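Side-chain contacts in putative oxidoreductase (Salmonella enterica subsp. enterica serovar Typhimurium, PDB 3NX4), which probably reduces acryloyl-CoA with NADPH, as a member of the medium-chain dehydrogenase/reductase family: residues A127-T130 and A131-V135; E277-A280 and R281-K284. All blocks are in the same frame, centred on the assembly; numbering follows the deposited sequence.

How the contacts relate
From the N terminus, the chain first reaches contact 1, about two and a half turns of helix 118-140. About 140 residues later it reaches contact 2, two turns of helix 272-285. Both contacts are local, so neither closes a long loop. They lie in series, without nesting or crossing, and their centres are about 10 Å apart. The two helices pack against each other. The rings of Phe129 and Trp279 stack between them, with Phe129 CD1 3.5 Å from Trp279 NE1. Met132, a selenomethionine, reaches Ala278 and Arg281. Contact 1 is buried and borders the NADP pocket. Contact 2 is only partly buried and lies on the far side of helix 118-140 from the nicotinamide.

Contact 1 (A127-T130 and A131-V135). With NAP (NADP nicotinamide-adenine-dinucleotide phosphate), chain C.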
loop_
_atom_site.group_PDB
_atom_site.type_symbol
_atom_site.label_atom_id
_atom_site.label_comp_id
_atom_site.label_asym_id
_atom_site.label_seq_id
_atom_site.Cartn_x
_atom_site.Cartn_y
_atom_site.Cartn_z
ATOM N N ALA A 127 -3.870 2.109 -21.225
ATOM C CA ALA A 127 -2.494 2.116 -20.729
ATOM C C ALA A 127 -2.123 3.483 -20.174
ATOM O O ALA A 127 -1.628 3.598 -19.054
ATOM C CB ALA A 127 -1.503 1.712 -21.853
ATOM N N GLY A 128 -2.353 4.521 -20.972
ATOM C CA GLY A 128 -1.995 5.873 -20.582
ATOM C C GLY A 128 -2.883 6.427 -19.472
ATOM O O GLY A 128 -2.416 7.140 -18.586
ATOM N N PHE A 129 -4.170 6.106 -19.524
ATOM C CA PHE A 129 -5.097 6.492 -18.465
ATOM C C PHE A 129 -4.629 5.890 -17.134
ATOM O O PHE A 129 -4.571 6.572 -16.114
ATOM C CB PHE A 129 -6.506 6.018 -18.849
ATOM C CG PHE A 129 -7.543 6.194 -17.774
ATOM C CD1 PHE A 129 -8.143 7.434 -17.554
ATOM C CD2 PHE A 129 -7.975 5.103 -17.032
ATOM C CE1 PHE A 129 -9.118 7.591 -16.574
ATOM C CE2 PHE A 129 -8.969 5.248 -16.055
ATOM C CZ PHE A 129 -9.531 6.496 -15.822
ATOM N N THR A 130 -4.253 4.616 -17.169
ATOM C CA THR A 130 -3.657 3.939 -16.022
ATOM C C THR A 130 -2.344 4.595 -15.526
ATOM O O THR A 130 -2.131 4.748 -14.323
ATOM C CB THR A 130 -3.398 2.462 -16.365
ATOM O OG1 THR A 130 -4.635 1.846 -16.744
ATOM C CG2 THR A 130 -2.817 1.715 -15.161
ATOM N N ALA A 131 -1.453 4.954 -16.438
ATOM C CA ALA A 131 -0.213 5.617 -16.030
ATOM C C ALA A 131 -0.553 6.896 -15.279
ATOM O O ALA A 131 0.096 7.238 -14.275
ATOM C CB ALA A 131 0.642 5.944 -17.229
HETATM N N MSE A 132 -1.571 7.606 -15.776
HETATM C CA MSE A 132 -1.979 8.853 -15.148
HETATM C C MSE A 132 -2.514 8.587 -13.732
HETATM O O MSE A 132 -2.175 9.301 -12.787
HETATM C CB MSE A 132 -3.022 9.584 -15.996
HETATM C CG MSE A 132 -3.305 10.997 -15.510
HETATM SE SE MSE A 132 -1.797 12.241 -15.788
HETATM C CE MSE A 132 -1.510 12.643 -14.017
ATOM N N LEU A 133 -3.362 7.572 -13.584
ATOM C CA LEU A 133 -3.824 7.194 -12.250
ATOM C C LEU A 133 -2.653 6.851 -11.314
ATOM O O LEU A 133 -2.727 7.136 -10.115
ATOM C CB LEU A 133 -4.811 6.034 -12.317
ATOM C CG LEU A 133 -6.126 6.351 -13.035
ATOM C CD1 LEU A 133 -6.921 5.072 -13.239
ATOM C CD2 LEU A 133 -6.950 7.392 -12.262
ATOM N N CYS A 134 -1.587 6.239 -11.852
ATOM C CA CYS A 134 -0.430 5.871 -11.025
ATOM C C CYS A 134 0.332 7.104 -10.588
ATOM O O CYS A 134 0.727 7.225 -9.439
ATOM C CB CYS A 134 0.519 4.937 -11.779
ATOM S SG CYS A 134 -0.136 3.284 -12.037
ATOM N N VAL A 135 0.533 8.030 -11.513
ATOM C CA VAL A 135 1.165 9.294 -11.168
ATOM C C VAL A 135 0.344 10.031 -10.090
ATOM O O VAL A 135 0.893 10.595 -9.145
ATOM C CB VAL A 135 1.335 10.158 -12.425
ATOM C CG1 VAL A 135 1.743 11.573 -12.055
ATOM C CG2 VAL A 135 2.369 9.499 -13.374
HETATM P PA NAP C . 2.914 -3.881 -22.204
HETATM O O1A NAP C . 2.871 -2.795 -23.197
HETATM O O2A NAP C . 3.013 -5.261 -22.704
HETATM O O5B NAP C . 4.055 -3.590 -21.123
HETATM C C5B NAP C . 4.472 -4.628 -20.281
HETATM C C4B NAP C . 5.981 -4.467 -20.164
HETATM O O4B NAP C . 6.450 -5.334 -19.168
HETATM C C3B NAP C . 6.712 -4.846 -21.455
HETATM O O3B NAP C . 6.913 -3.707 -22.269
HETATM C C2B NAP C . 8.036 -5.382 -20.947
HETATM O O2B NAP C . 8.903 -4.282 -20.804
HETATM C C1B NAP C . 7.703 -5.885 -19.552
HETATM N N9A NAP C . 7.567 -7.348 -19.513
HETATM C C8A NAP C . 6.871 -8.147 -20.387
HETATM N N7A NAP C . 6.987 -9.430 -19.962
HETATM C C5A NAP C . 7.725 -9.452 -18.834
HETATM C C6A NAP C . 8.147 -10.482 -18.002
HETATM N N6A NAP C . 7.823 -11.743 -18.255
HETATM N N1A NAP C . 8.906 -10.182 -16.899
HETATM C C2A NAP C . 9.254 -8.876 -16.624
HETATM N N3A NAP C . 8.841 -7.856 -17.456
HETATM C C4A NAP C . 8.093 -8.146 -18.542
HETATM O O3 NAP C . 1.581 -3.822 -21.292
HETATM P PN NAP C . 0.708 -2.557 -20.838
HETATM O O1N NAP C . -0.480 -2.412 -21.710
HETATM O O2N NAP C . 1.648 -1.421 -20.697
HETATM O O5D NAP C . 0.253 -3.091 -19.388
HETATM C C5D NAP C . 1.244 -3.322 -18.415
HETATM C C4D NAP C . 0.662 -4.156 -17.284
HETATM O O4D NAP C . -0.327 -3.391 -16.638
HETATM C C3D NAP C . -0.031 -5.405 -17.803
HETATM O O3D NAP C . 0.172 -6.457 -16.886
HETATM C C2D NAP C . -1.495 -5.029 -17.828
HETATM O O2D NAP C . -2.320 -6.150 -17.620
HETATM C C1D NAP C . -1.557 -4.084 -16.645
HETATM N N1N NAP C . -2.653 -3.109 -16.709
HETATM C C2N NAP C . -3.592 -3.139 -15.719
HETATM C C3N NAP C . -4.647 -2.232 -15.698
HETATM C C7N NAP C . -5.303 -1.979 -14.369
HETATM O O7N NAP C . -6.670 -1.664 -14.307
HETATM N N7N NAP C . -4.559 -2.066 -13.272
HETATM C C4N NAP C . -4.735 -1.278 -16.712
HETATM C C5N NAP C . -3.763 -1.253 -17.721
HETATM C C6N NAP C . -2.716 -2.172 -17.701
HETATM P P2B NAP C . 10.492 -4.437 -21.087
HETATM O O1X NAP C . 11.054 -3.045 -21.193
HETATM O O2X NAP C . 11.142 -5.165 -19.935
HETATM O O3X NAP C . 10.664 -5.197 -22.374
#
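The Phe129 ring has Leu133 CG over one face, 4.3 Å above its plane and offset toward the rim. The two side chains cross at a slant. Leu133 CD1 makes the closest touch, 3.5 Å from Phe129 CE2. The phenyl ring gets there because its CG stands anti to the backbone N (chi1 173°). Thr270 touches both Phe129 and Leu133. The other flat group is the nicotinamide of NADP. Thr130 OG1 lies 3.1 Å from its C4N, the carbon that carries the hydride in NADPH. The hydroxyl sits beside its own backbone N (chi1 -58°) and is hydrogen-bonded to Thr126 O, one turn back. That bond probably fixes its rotation next to the cofactor. Ser267, an NADP-binding residue, also touches Thr130. The i to i+4 backbone bonds run beneath them: Leu133 N donates to Phe129 O at 3.0 Å, and Cys134 N donates to Thr130 O at 2.9 Å. Ala131 turns to helix 158-169, where it meets Val159 and Thr162. This is regular i to i+4 alpha-helix, here the buried middle of helix 118-140, lining the nicotinamide end of the coenzyme pocket in a medium-chain dehydrogenase/reductase.

Contact 2 (E277-A280 and R281-K284); sequences EAWA and RLVK
Glu277 reaches Arg281 one turn on, through backbone and water. Arg281 N donates to Glu277 O at 2.9 Å. Arg281 CG stands beside its own backbone N (chi1 -75°), against that carbonyl oxygen, and the chain then bends at chi2 and chi3. In the conformer given here, a water bridges the side chains: it donates to Glu277 OE2 and accepts from Arg281 NH1 at 2.9 Å, at the edge of the guanidinium and in its plane. A second conformer of Glu277 is deposited, so the bridge may not be permanent. The charged atoms themselves do not meet, as Glu277 OE2 and Arg281 NH1 are 5.5 Å apart. The arginine has other partners: NE forms a salt bridge with Asp285, and NH1 one with Glu139 of helix 118-140.

Ala278 O accepts a hydrogen bond from Leu282 N, with an N-H...O angle of 164°. Leu282 CG lies 3.5 Å from the same oxygen. These i to i+4 bonds are those of a regular alpha-helix, here helix 272-285, whose Ala278 and Trp279 side packs on helix 118-140.

Trp279 meets Leu282 three residues on. Leu282 CD1 makes an off-centre CH-pi contact with the six-membered ring, 4.3 Å from its centroid, and CE3 is the nearest ring atom to CD1. The indole also touches Ile124, Pro113, Leu116 and strand 82-86, which links this helix to the GroES-like part of the chain. Trp279 O accepts a hydrogen bond from Val283 N at 3.1 Å, while Val283 CG2 rests 3.4 Å from that oxygen.

Ala280 is exposed. Its O accepts a hydrogen bond from Lys284 N at a longer 3.3 Å, with an N-H...O angle of 147°, and Lys284 CB lies beside the same oxygen.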
loop_
_atom_site.group_PDB
_atom_site.type_symbol
_atom_site.label_atom_id
_atom_site.label_comp_id
_atom_site.label_asym_id
_atom_site.label_seq_id
_atom_site.Cartn_x
_atom_site.Cartn_y
_atom_site.Cartn_z
ATOM N N GLU A 277 -10.833 13.679 -13.977
ATOM C CA GLU A 277 -9.616 14.374 -13.583
ATOM C C GLU A 277 -8.403 13.820 -14.341
ATOM O O GLU A 277 -7.546 14.564 -14.810
ATOM C CB GLU A 277 -9.414 14.224 -12.077
ATOM C CG GLU A 277 -8.268 15.023 -11.492
ATOM C CD GLU A 277 -8.152 14.842 -9.983
ATOM O OE1 GLU A 277 -8.960 14.082 -9.402
ATOM O OE2 GLU A 277 -7.252 15.460 -9.375
ATOM N N ALA A 278 -8.332 12.498 -14.450
ATOM C CA ALA A 278 -7.185 11.877 -15.105
ATOM C C ALA A 278 -7.098 12.355 -16.561
ATOM O O ALA A 278 -6.030 12.751 -17.032
ATOM C CB ALA A 278 -7.276 10.361 -15.029
ATOM N N TRP A 279 -8.225 12.337 -17.271
ATOM C CA TRP A 279 -8.224 12.771 -18.672
ATOM C C TRP A 279 -7.793 14.230 -18.800
ATOM O O TRP A 279 -6.960 14.569 -19.627
ATOM C CB TRP A 279 -9.586 12.518 -19.351
ATOM C CG TRP A 279 -9.765 11.077 -19.700
ATOM C CD1 TRP A 279 -10.600 10.182 -19.089
ATOM C CD2 TRP A 279 -9.042 10.337 -20.701
ATOM N NE1 TRP A 279 -10.461 8.941 -19.665
ATOM C CE2 TRP A 279 -9.506 9.006 -20.650
ATOM C CE3 TRP A 279 -8.062 10.677 -21.645
ATOM C CZ2 TRP A 279 -9.029 8.014 -21.507
ATOM C CZ3 TRP A 279 -7.580 9.681 -22.504
ATOM C CH2 TRP A 279 -8.065 8.367 -22.424
ATOM N N ALA A 280 -8.348 15.089 -17.956
ATOM C CA ALA A 280 -7.934 16.485 -17.946
ATOM C C ALA A 280 -6.420 16.626 -17.700
ATOM O O ALA A 280 -5.765 17.449 -18.331
ATOM C CB ALA A 280 -8.727 17.260 -16.903
ATOM N N ARG A 281 -5.867 15.826 -16.789
ATOM C CA ARG A 281 -4.426 15.899 -16.487
ATOM C C ARG A 281 -3.579 15.416 -17.669
ATOM O O ARG A 281 -2.538 15.998 -17.982
ATOM C CB ARG A 281 -4.069 15.090 -15.226
ATOM C CG ARG A 281 -4.485 15.750 -13.882
ATOM C CD ARG A 281 -3.569 16.903 -13.486
ATOM N NE ARG A 281 -2.146 16.533 -13.483
ATOM C CZ ARG A 281 -1.503 15.999 -12.444
ATOM N NH1 ARG A 281 -2.152 15.774 -11.311
ATOM N NH2 ARG A 281 -0.205 15.698 -12.535
ATOM N N LEU A 282 -4.022 14.344 -18.314
ATOM C CA LEU A 282 -3.345 13.837 -19.502
ATOM C C LEU A 282 -3.238 14.906 -20.593
ATOM O O LEU A 282 -2.174 15.114 -21.170
ATOM C CB LEU A 282 -4.067 12.596 -20.039
ATOM C CG LEU A 282 -3.797 11.310 -19.240
ATOM C CD1 LEU A 282 -4.888 10.298 -19.531
ATOM C CD2 LEU A 282 -2.406 10.736 -19.568
ATOM N N VAL A 283 -4.338 15.590 -20.871
ATOM C CA VAL A 283 -4.306 16.621 -21.895
ATOM C C VAL A 283 -3.250 17.660 -21.530
ATOM O O VAL A 283 -2.529 18.165 -22.387
ATOM C CB VAL A 283 -5.683 17.279 -22.077
ATOM C CG1 VAL A 283 -5.578 18.471 -23.015
ATOM C CG2 VAL A 283 -6.674 16.254 -22.610
ATOM N N LYS A 284 -3.146 17.955 -20.243
ATOM C CA LYS A 284 -2.205 18.962 -19.777
ATOM C C LYS A 284 -0.760 18.464 -19.732
ATOM O O LYS A 284 0.162 19.203 -20.076
ATOM C CB LYS A 284 -2.630 19.476 -18.394
ATOM C CG LYS A 284 -1.693 20.507 -17.790
ATOM C CD LYS A 284 -2.192 20.985 -16.428
ATOM C CE LYS A 284 -2.158 19.870 -15.376
ATOM N NZ LYS A 284 -0.787 19.571 -14.852
HETATM O O HOH W 1 -4.912 16.095 -10.403
#